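Local coordinates for tRNA (adenine(22)-N(1))-methyltransferase (Bacillus subtilis, PDB 6Q56), which catalyses S-adenosyl-L-methionine-dependent methylation of N1 of adenosine 22 in tRNA, giving N1-methyladenosine and S-adenosyl-L-homocysteine, at residues Glu50-Asp53 with Gly54-Leu57; Arg130-Leu133 with Tyr134-Tyr138; Glu197-His200 with Thr201-Ile204; Asn217-Lys220 with Leu221-Leu224. The protein carries 2 engineered substitutions. All coordinates share one frame; numbering follows the deposited sequence.

Contact 1. Residues Glu50-Asp53 with Gly54-Leu57; sequences EITD and GPFL
Where strand 43-50 of the Rossmann-like methyltransferase fold turns into helix 53-65, the side chain of E50 folds over P55 and F56 in the first turn of that helix. In class I methyltransferases an acidic residue at the end of this second strand commonly binds the ribose of S-adenosylmethionine; E50 stands in the matching place and may do the same, although no cofactor is bound here. The E50 chain bends at its second torsion (chi2 -74°), which carries its carboxylate across the proline, with OE1 3.3 Å from P55 CB. Lower down, E50 CB packs 3.7 Å from F56 CA and lies at the edge of the phenyl ring, near its plane. The ring itself swings away from E50, its CG anti to the backbone N (chi1 177°), and covers V74 and Q76 of the neighbouring strand 72-76. T52 occupies the N-cap position, but its contribution is a backbone one: F56 N bonds T52 O at 3.1 Å, the donor standing nearly along the C=O axis. P55, lacking an N-H, sits in the first turn, where no backbone donor is demanded of it. The D53 carboxylate is turned off the helix and its OD1 is held by Q76 NE2, a further tie between this helix start and strand 72-76. The next backbone bond is nearly straight: L57 N donates to D53 O at 2.9 Å with an angle of 176°, while L57 CD1 comes within 3.1 Å of the same D53 O.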
# COMPACT_ATOMS: atom_id res chain seq x y z
N GLU A 50 7.07 -0.10 15.56
CA GLU A 50 8.43 -0.10 15.07
C GLU A 50 8.98 -1.48 15.37
O GLU A 50 8.62 -2.09 16.36
CB GLU A 50 9.26 0.98 15.76
CG GLU A 50 8.62 2.35 15.73
CD GLU A 50 8.68 3.01 14.37
OE1 GLU A 50 9.62 2.72 13.60
OE2 GLU A 50 7.80 3.83 14.07
N ILE A 51 9.86 -1.97 14.52
CA ILE A 51 10.40 -3.29 14.72
C ILE A 51 11.77 -3.29 15.38
O ILE A 51 12.05 -4.15 16.20
CB ILE A 51 10.43 -4.07 13.40
CG1 ILE A 51 11.03 -5.46 13.60
CG2 ILE A 51 11.19 -3.31 12.34
CD1 ILE A 51 10.72 -6.40 12.46
N THR A 52 12.63 -2.34 15.03
CA THR A 52 13.96 -2.29 15.61
C THR A 52 14.13 -1.24 16.71
O THR A 52 13.43 -0.24 16.75
CB THR A 52 15.03 -2.04 14.53
OG1 THR A 52 14.89 -0.72 14.01
CG2 THR A 52 14.88 -3.03 13.41
N ASP A 53 15.08 -1.51 17.59
CA ASP A 53 15.38 -0.64 18.73
C ASP A 53 15.51 0.83 18.38
O ASP A 53 14.92 1.67 19.04
CB ASP A 53 16.68 -1.09 19.40
CG ASP A 53 16.52 -2.35 20.20
OD1 ASP A 53 15.42 -2.91 20.23
OD2 ASP A 53 17.52 -2.78 20.80
N GLY A 54 16.30 1.14 17.36
CA GLY A 54 16.53 2.51 16.96
C GLY A 54 15.27 3.27 16.60
O GLY A 54 14.90 4.21 17.27
N PRO A 55 14.60 2.86 15.54
CA PRO A 55 13.37 3.54 15.13
C PRO A 55 12.34 3.59 16.26
O PRO A 55 11.52 4.49 16.31
CB PRO A 55 12.86 2.68 13.99
CG PRO A 55 14.09 2.09 13.40
CD PRO A 55 15.05 1.89 14.53
N PHE A 56 12.41 2.61 17.15
CA PHE A 56 11.48 2.54 18.27
C PHE A 56 11.73 3.64 19.28
O PHE A 56 10.85 4.43 19.58
CB PHE A 56 11.58 1.18 18.95
CG PHE A 56 10.70 1.04 20.15
CD1 PHE A 56 9.33 1.11 20.03
CD2 PHE A 56 11.24 0.81 21.40
CE1 PHE A 56 8.51 0.97 21.13
CE2 PHE A 56 10.43 0.66 22.50
CZ PHE A 56 9.07 0.74 22.37
N LEU A 57 12.95 3.70 19.81
CA LEU A 57 13.28 4.71 20.79
C LEU A 57 13.06 6.12 20.25
O LEU A 57 12.59 6.98 20.96
CB LEU A 57 14.71 4.55 21.27
CG LEU A 57 14.87 3.62 22.47
CD1 LEU A 57 14.55 2.18 22.09
CD2 LEU A 57 16.27 3.72 23.05

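Contact 2. Residues Arg130-Leu133 with Tyr134-Tyr138; sequences REWL and YKERY
W132 lays its indole beneath the folded chain of E136, whose CG stands 3.5 Å from the centroid of the six-membered ring, a CH-pi contact over one face, offset toward the rim. Two like-signed bends (chi1 -60°, chi2 -62°) double the glutamate back over the indole and set its carboxylate at 51° to the ring plane. There E136 OE2 takes a salt bridge from K135 NZ at 2.7 Å, the ammonium group arriving from above the carboxylate plane; K135 NZ also pairs with E106, and E136 OE2 with K109. That lysine curls at its last two torsions, which leaves NZ 3.8 Å from W132 CD1. Y138 also meets the indole: its CE2 is 3.5 Å from W132 CZ3, but the near-parallel rings are slid so far that they barely overlap. Replacing W132 by an alanine would probably strip E136 CG of the surface it rests on and leave E106, which accepts from W132 NE1, without that donor. E136 N bonds W132 O at 3.0 Å; R137 then takes a positive phi, turning the chain so that Y138 CB returns to L133 CD2 at 3.8 Å. Around this stretch, L133 rests on A158 of strand 151-159, Y134 packs on helix 172-178, and R130 reaches E143 of strand 139-148 in a salt bridge while touching helix 180-185.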
# COMPACT_ATOMS: atom_id res chain seq x y z
N ARG A 130 -3.26 -6.19 -3.58
CA ARG A 130 -4.57 -6.41 -4.17
C ARG A 130 -4.94 -7.89 -4.14
O ARG A 130 -6.07 -8.25 -3.87
CB ARG A 130 -4.64 -5.86 -5.59
CG ARG A 130 -4.58 -4.34 -5.64
CD ARG A 130 -4.84 -3.80 -7.03
NE ARG A 130 -4.49 -2.40 -7.14
CZ ARG A 130 -3.28 -1.95 -7.46
NH1 ARG A 130 -2.31 -2.80 -7.72
NH2 ARG A 130 -3.05 -0.66 -7.53
N GLU A 131 -3.97 -8.75 -4.41
CA GLU A 131 -4.21 -10.18 -4.39
C GLU A 131 -4.59 -10.61 -2.98
O GLU A 131 -5.51 -11.40 -2.80
CB GLU A 131 -3.00 -10.95 -4.89
CG GLU A 131 -2.78 -10.82 -6.39
CD GLU A 131 -1.58 -11.60 -6.89
OE1 GLU A 131 -0.80 -12.07 -6.06
OE2 GLU A 131 -1.42 -11.74 -8.11
N TRP A 132 -3.89 -10.09 -1.99
CA TRP A 132 -4.18 -10.43 -0.61
C TRP A 132 -5.55 -9.90 -0.20
O TRP A 132 -6.32 -10.60 0.42
CB TRP A 132 -3.11 -9.88 0.33
CG TRP A 132 -3.33 -10.30 1.72
CD1 TRP A 132 -2.88 -11.43 2.30
CD2 TRP A 132 -4.08 -9.60 2.71
NE1 TRP A 132 -3.29 -11.48 3.60
CE2 TRP A 132 -4.04 -10.37 3.87
CE3 TRP A 132 -4.78 -8.40 2.72
CZ2 TRP A 132 -4.67 -9.98 5.04
CZ3 TRP A 132 -5.41 -8.02 3.87
CH2 TRP A 132 -5.34 -8.80 5.02
N LEU A 133 -5.83 -8.66 -0.56
CA LEU A 133 -7.10 -8.04 -0.23
C LEU A 133 -8.28 -8.82 -0.80
O LEU A 133 -9.26 -9.08 -0.12
CB LEU A 133 -7.17 -6.61 -0.78
CG LEU A 133 -6.34 -5.56 -0.07
CD1 LEU A 133 -6.50 -4.24 -0.78
CD2 LEU A 133 -6.74 -5.44 1.39
N TYR A 134 -8.16 -9.21 -2.06
CA TYR A 134 -9.22 -9.96 -2.72
C TYR A 134 -9.48 -11.30 -2.04
O TYR A 134 -10.54 -11.87 -2.17
CB TYR A 134 -8.87 -10.17 -4.19
CG TYR A 134 -9.99 -10.75 -4.99
CD1 TYR A 134 -10.91 -9.93 -5.61
CD2 TYR A 134 -10.14 -12.11 -5.12
CE1 TYR A 134 -11.95 -10.46 -6.35
CE2 TYR A 134 -11.17 -12.65 -5.85
CZ TYR A 134 -12.07 -11.82 -6.47
OH TYR A 134 -13.09 -12.35 -7.20
N LYS A 135 -8.43 -11.85 -1.47
CA LYS A 135 -8.49 -13.17 -0.87
C LYS A 135 -9.09 -13.12 0.51
O LYS A 135 -9.78 -14.04 0.92
CB LYS A 135 -7.09 -13.78 -0.83
CG LYS A 135 -6.91 -14.92 0.15
CD LYS A 135 -5.52 -15.51 0.08
CE LYS A 135 -4.50 -14.66 0.82
NZ LYS A 135 -4.54 -14.86 2.29
N GLU A 136 -8.82 -12.04 1.24
CA GLU A 136 -9.34 -11.90 2.59
C GLU A 136 -10.67 -11.17 2.57
O GLU A 136 -11.15 -10.70 3.61
CB GLU A 136 -8.34 -11.13 3.47
CG GLU A 136 -6.98 -11.81 3.59
CD GLU A 136 -7.06 -13.17 4.25
OE1 GLU A 136 -8.17 -13.55 4.69
OE2 GLU A 136 -6.03 -13.86 4.32
N ARG A 137 -11.28 -11.08 1.39
CA ARG A 137 -12.51 -10.53 0.71
C ARG A 137 -12.72 -8.98 0.73
O ARG A 137 -13.73 -8.47 0.24
CB ARG A 137 -13.83 -11.26 1.10
CG ARG A 137 -13.83 -12.75 0.76
CD ARG A 137 -15.14 -13.41 1.17
NE ARG A 137 -16.29 -12.82 0.48
CZ ARG A 137 -16.76 -13.24 -0.68
NH1 ARG A 137 -16.19 -14.27 -1.30
NH2 ARG A 137 -17.81 -12.65 -1.24
N TYR A 138 -11.75 -8.28 1.30
CA TYR A 138 -11.79 -6.83 1.40
C TYR A 138 -12.21 -6.20 0.08
O TYR A 138 -12.10 -6.82 -0.98
CB TYR A 138 -10.43 -6.28 1.83
CG TYR A 138 -10.00 -6.73 3.21
CD1 TYR A 138 -10.35 -6.01 4.34
CD2 TYR A 138 -9.23 -7.88 3.38
CE1 TYR A 138 -9.96 -6.41 5.60
CE2 TYR A 138 -8.83 -8.29 4.64
CZ TYR A 138 -9.20 -7.55 5.74
OH TYR A 138 -8.80 -7.96 7.00

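Contact 3. Residues Glu197-His200 with Thr201-Ile204; sequences ELQH and TQSI
Of the flat groups, the H200 imidazole and the Q202 amide each meet a residue four positions away. I204 CD1 approaches the H200 ring obliquely, 3.6 Å from H200 NE2. The Q202 amide crosses the leucine one turn back: its NE2 is 3.7 Å from L198 CD1, and OE1 lies 3.5 Å from Q199 CA. An alanine in place of Q202 would probably uncover this flank of L198 and remove a contact with M228 of helix 215-234. Two hydroxyls turn back onto the backbone. T201 OG1 bonds E197 O at 3.0 Å, adding to the bond from T201 N, and the two donors come from opposite faces of the carbonyl plane. S203 repeats this on Q199 O, with OG at 3.1 Å; in both residues OG or OG1 sits anti to the carbonyl carbon (chi1 -66° in T201, -62° in S203), beside the backbone N that shares its acceptor. Helix 215-234 packs against this turn of helix 188-210, L198 meeting L231 and T201 meeting M228. Thus the hydroxyls of T201 and S203 are satisfied within their own helix, and each of the two carbonyl oxygens is gripped twice.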
# COMPACT_ATOMS: atom_id res chain seq x y z
N GLU A 197 6.72 0.58 -17.88
CA GLU A 197 6.78 -0.81 -17.47
C GLU A 197 6.62 -1.72 -18.67
O GLU A 197 7.29 -2.73 -18.79
CB GLU A 197 5.70 -1.12 -16.44
CG GLU A 197 5.70 -2.56 -15.96
CD GLU A 197 6.92 -2.91 -15.13
OE1 GLU A 197 7.55 -2.00 -14.58
OE2 GLU A 197 7.24 -4.11 -15.03
N LEU A 198 5.72 -1.34 -19.56
CA LEU A 198 5.48 -2.13 -20.75
C LEU A 198 6.73 -2.11 -21.62
O LEU A 198 7.16 -3.14 -22.12
CB LEU A 198 4.29 -1.60 -21.52
CG LEU A 198 4.16 -2.05 -22.97
CD1 LEU A 198 3.98 -3.55 -23.08
CD2 LEU A 198 3.02 -1.32 -23.63
N GLN A 199 7.31 -0.93 -21.79
CA GLN A 199 8.51 -0.80 -22.59
C GLN A 199 9.59 -1.68 -22.00
O GLN A 199 10.32 -2.34 -22.72
CB GLN A 199 8.97 0.65 -22.65
CG GLN A 199 8.04 1.55 -23.44
CD GLN A 199 8.38 3.02 -23.29
OE1 GLN A 199 9.28 3.39 -22.53
NE2 GLN A 199 7.67 3.87 -24.01
N HIS A 200 9.68 -1.69 -20.68
CA HIS A 200 10.70 -2.50 -20.03
C HIS A 200 10.42 -3.99 -20.20
O HIS A 200 11.34 -4.79 -20.25
CB HIS A 200 10.81 -2.16 -18.55
CG HIS A 200 11.80 -3.02 -17.83
ND1 HIS A 200 11.52 -3.65 -16.64
CD2 HIS A 200 13.07 -3.37 -18.14
CE1 HIS A 200 12.57 -4.34 -16.25
NE2 HIS A 200 13.52 -4.19 -17.14
N THR A 201 9.15 -4.35 -20.30
CA THR A 201 8.77 -5.73 -20.48
C THR A 201 9.14 -6.18 -21.89
O THR A 201 9.69 -7.24 -22.09
CB THR A 201 7.27 -5.95 -20.24
OG1 THR A 201 6.96 -5.69 -18.87
CG2 THR A 201 6.89 -7.36 -20.57
N GLN A 202 8.83 -5.34 -22.87
CA GLN A 202 9.14 -5.66 -24.26
C GLN A 202 10.64 -5.87 -24.47
O GLN A 202 11.05 -6.74 -25.21
CB GLN A 202 8.63 -4.57 -25.19
CG GLN A 202 7.13 -4.40 -25.13
CD GLN A 202 6.67 -3.11 -25.76
OE1 GLN A 202 7.34 -2.08 -25.68
NE2 GLN A 202 5.50 -3.15 -26.39
N SER A 203 11.45 -5.06 -23.80
CA SER A 203 12.89 -5.17 -23.93
C SER A 203 13.38 -6.51 -23.42
O SER A 203 14.32 -7.08 -23.96
CB SER A 203 13.58 -4.03 -23.19
OG SER A 203 13.22 -2.78 -23.75
N ILE A 204 12.77 -7.01 -22.36
CA ILE A 204 13.18 -8.29 -21.83
C ILE A 204 12.69 -9.39 -22.75
O ILE A 204 13.35 -10.41 -22.92
CB ILE A 204 12.65 -8.50 -20.40
CG1 ILE A 204 13.25 -7.46 -19.47
CG2 ILE A 204 13.01 -9.88 -19.91
CD1 ILE A 204 12.77 -7.59 -18.04

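Contact 4. Residues Asn217-Lys220 with Leu221-Leu224; sequences NKQK and LKEL
The backbone here is regular alpha helix, each N-H of residues 221-224 bonding the carbonyl four residues earlier. The L221 N to N217 O bond measures 2.9 Å. The L224 N to K220 O bond is longer, at 3.3 Å. The side chains of the two leucines lean back over these same carbonyls. L221 CD1 lies 3.1 Å from N217 O, and L224 CG is equally near K220 O; in both leucines CG stands anti to the carbonyl carbon (chi1 -72° and -68°), which directs the branch back along the helix. On another flank Q219 and K222 run side by side, pointing the same way, though the touch is loose, Q219 OE1 being 4.0 Å from K222 CD. E223 keeps its methylene close to the backbone, its CG 3.5 Å from Q219 O, before the extended chain carries the carboxylate outward. L221 faces helix 188-210, packing on Y205, I208 and S209, while the N217 amide is bonded through ND2 to A212 O in the connection between the two helices. What joins this turn is therefore backbone hydrogen bonding and leucine carbons packed against carbonyl oxygens; no salt bridge links the lysines K218 and K220 to E223, and the leucines also serve the packing on helix 188-210.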
# COMPACT_ATOMS: atom_id res chain seq x y z
N ASN A 217 13.20 -20.49 -21.69
CA ASN A 217 13.08 -19.15 -22.25
C ASN A 217 11.74 -18.91 -22.90
O ASN A 217 11.24 -17.79 -22.90
CB ASN A 217 14.21 -18.89 -23.23
CG ASN A 217 15.52 -18.59 -22.54
OD1 ASN A 217 15.56 -18.44 -21.32
ND2 ASN A 217 16.59 -18.51 -23.30
N LYS A 218 11.15 -19.95 -23.46
CA LYS A 218 9.86 -19.82 -24.08
C LYS A 218 8.81 -19.63 -23.00
O LYS A 218 7.84 -18.91 -23.19
CB LYS A 218 9.56 -21.02 -24.97
CG LYS A 218 10.23 -20.91 -26.33
CD LYS A 218 10.20 -22.22 -27.08
CE LYS A 218 10.82 -22.07 -28.46
NZ LYS A 218 11.23 -23.38 -29.02
N GLN A 219 9.02 -20.24 -21.84
CA GLN A 219 8.08 -20.05 -20.74
C GLN A 219 8.20 -18.61 -20.25
O GLN A 219 7.20 -17.97 -19.97
CB GLN A 219 8.33 -21.03 -19.60
CG GLN A 219 7.34 -22.19 -19.57
CD GLN A 219 5.90 -21.71 -19.51
OE1 GLN A 219 5.03 -22.23 -20.21
NE2 GLN A 219 5.64 -20.70 -18.69
N LYS A 220 9.43 -18.12 -20.16
CA LYS A 220 9.68 -16.76 -19.71
C LYS A 220 9.08 -15.76 -20.68
O LYS A 220 8.66 -14.69 -20.29
CB LYS A 220 11.18 -16.50 -19.58
CG LYS A 220 11.84 -17.16 -18.38
CD LYS A 220 13.35 -16.95 -18.40
CE LYS A 220 14.02 -17.49 -17.15
NZ LYS A 220 13.68 -18.92 -16.89
N LEU A 221 9.05 -16.12 -21.96
CA LEU A 221 8.49 -15.25 -22.97
C LEU A 221 6.97 -15.23 -22.89
O LEU A 221 6.36 -14.18 -23.03
CB LEU A 221 8.95 -15.69 -24.35
CG LEU A 221 10.42 -15.43 -24.67
CD1 LEU A 221 10.92 -16.41 -25.71
CD2 LEU A 221 10.64 -13.99 -25.12
N LYS A 222 6.38 -16.38 -22.65
CA LYS A 222 4.93 -16.48 -22.55
C LYS A 222 4.40 -15.54 -21.49
O LYS A 222 3.37 -14.90 -21.67
CB LYS A 222 4.49 -17.91 -22.23
CG LYS A 222 2.99 -18.06 -22.13
CD LYS A 222 2.54 -19.45 -21.72
CE LYS A 222 1.05 -19.47 -21.39
NZ LYS A 222 0.55 -20.83 -21.06
N GLU A 223 5.11 -15.45 -20.37
CA GLU A 223 4.70 -14.60 -19.27
C GLU A 223 4.90 -13.13 -19.59
O GLU A 223 4.12 -12.30 -19.18
CB GLU A 223 5.44 -14.98 -18.01
CG GLU A 223 5.14 -16.39 -17.57
CD GLU A 223 5.92 -16.79 -16.34
OE1 GLU A 223 6.94 -16.16 -16.07
OE2 GLU A 223 5.51 -17.74 -15.66
N LEU A 224 5.96 -12.82 -20.32
CA LEU A 224 6.23 -11.44 -20.70
C LEU A 224 5.13 -11.00 -21.64
O LEU A 224 4.60 -9.91 -21.52
CB LEU A 224 7.59 -11.32 -21.35
CG LEU A 224 8.76 -11.56 -20.41
CD1 LEU A 224 10.07 -11.68 -21.16
CD2 LEU A 224 8.83 -10.44 -19.40

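In the fold
The four contacts follow one another along the chain. Contact 1 joins strand 43-50 to helix 53-65 in the Rossmann-like domain, and contact 2 lies at the end of helix 127-135, beside the antiparallel edge of the same seven-stranded sheet; their centres are about 29 Å apart. Contacts 3 and 4 belong to the consecutive helices 188-210 and 215-234, which pack antiparallel as a hairpin projecting from the catalytic domain. These two do touch, I204 CG2 meeting L224 CD1 at 3.7 Å, with centres about 13 Å apart. Contact 4 lies about 43 Å from contact 1, centre to centre, so the hairpin stands well away from the probable cofactor end of the sheet.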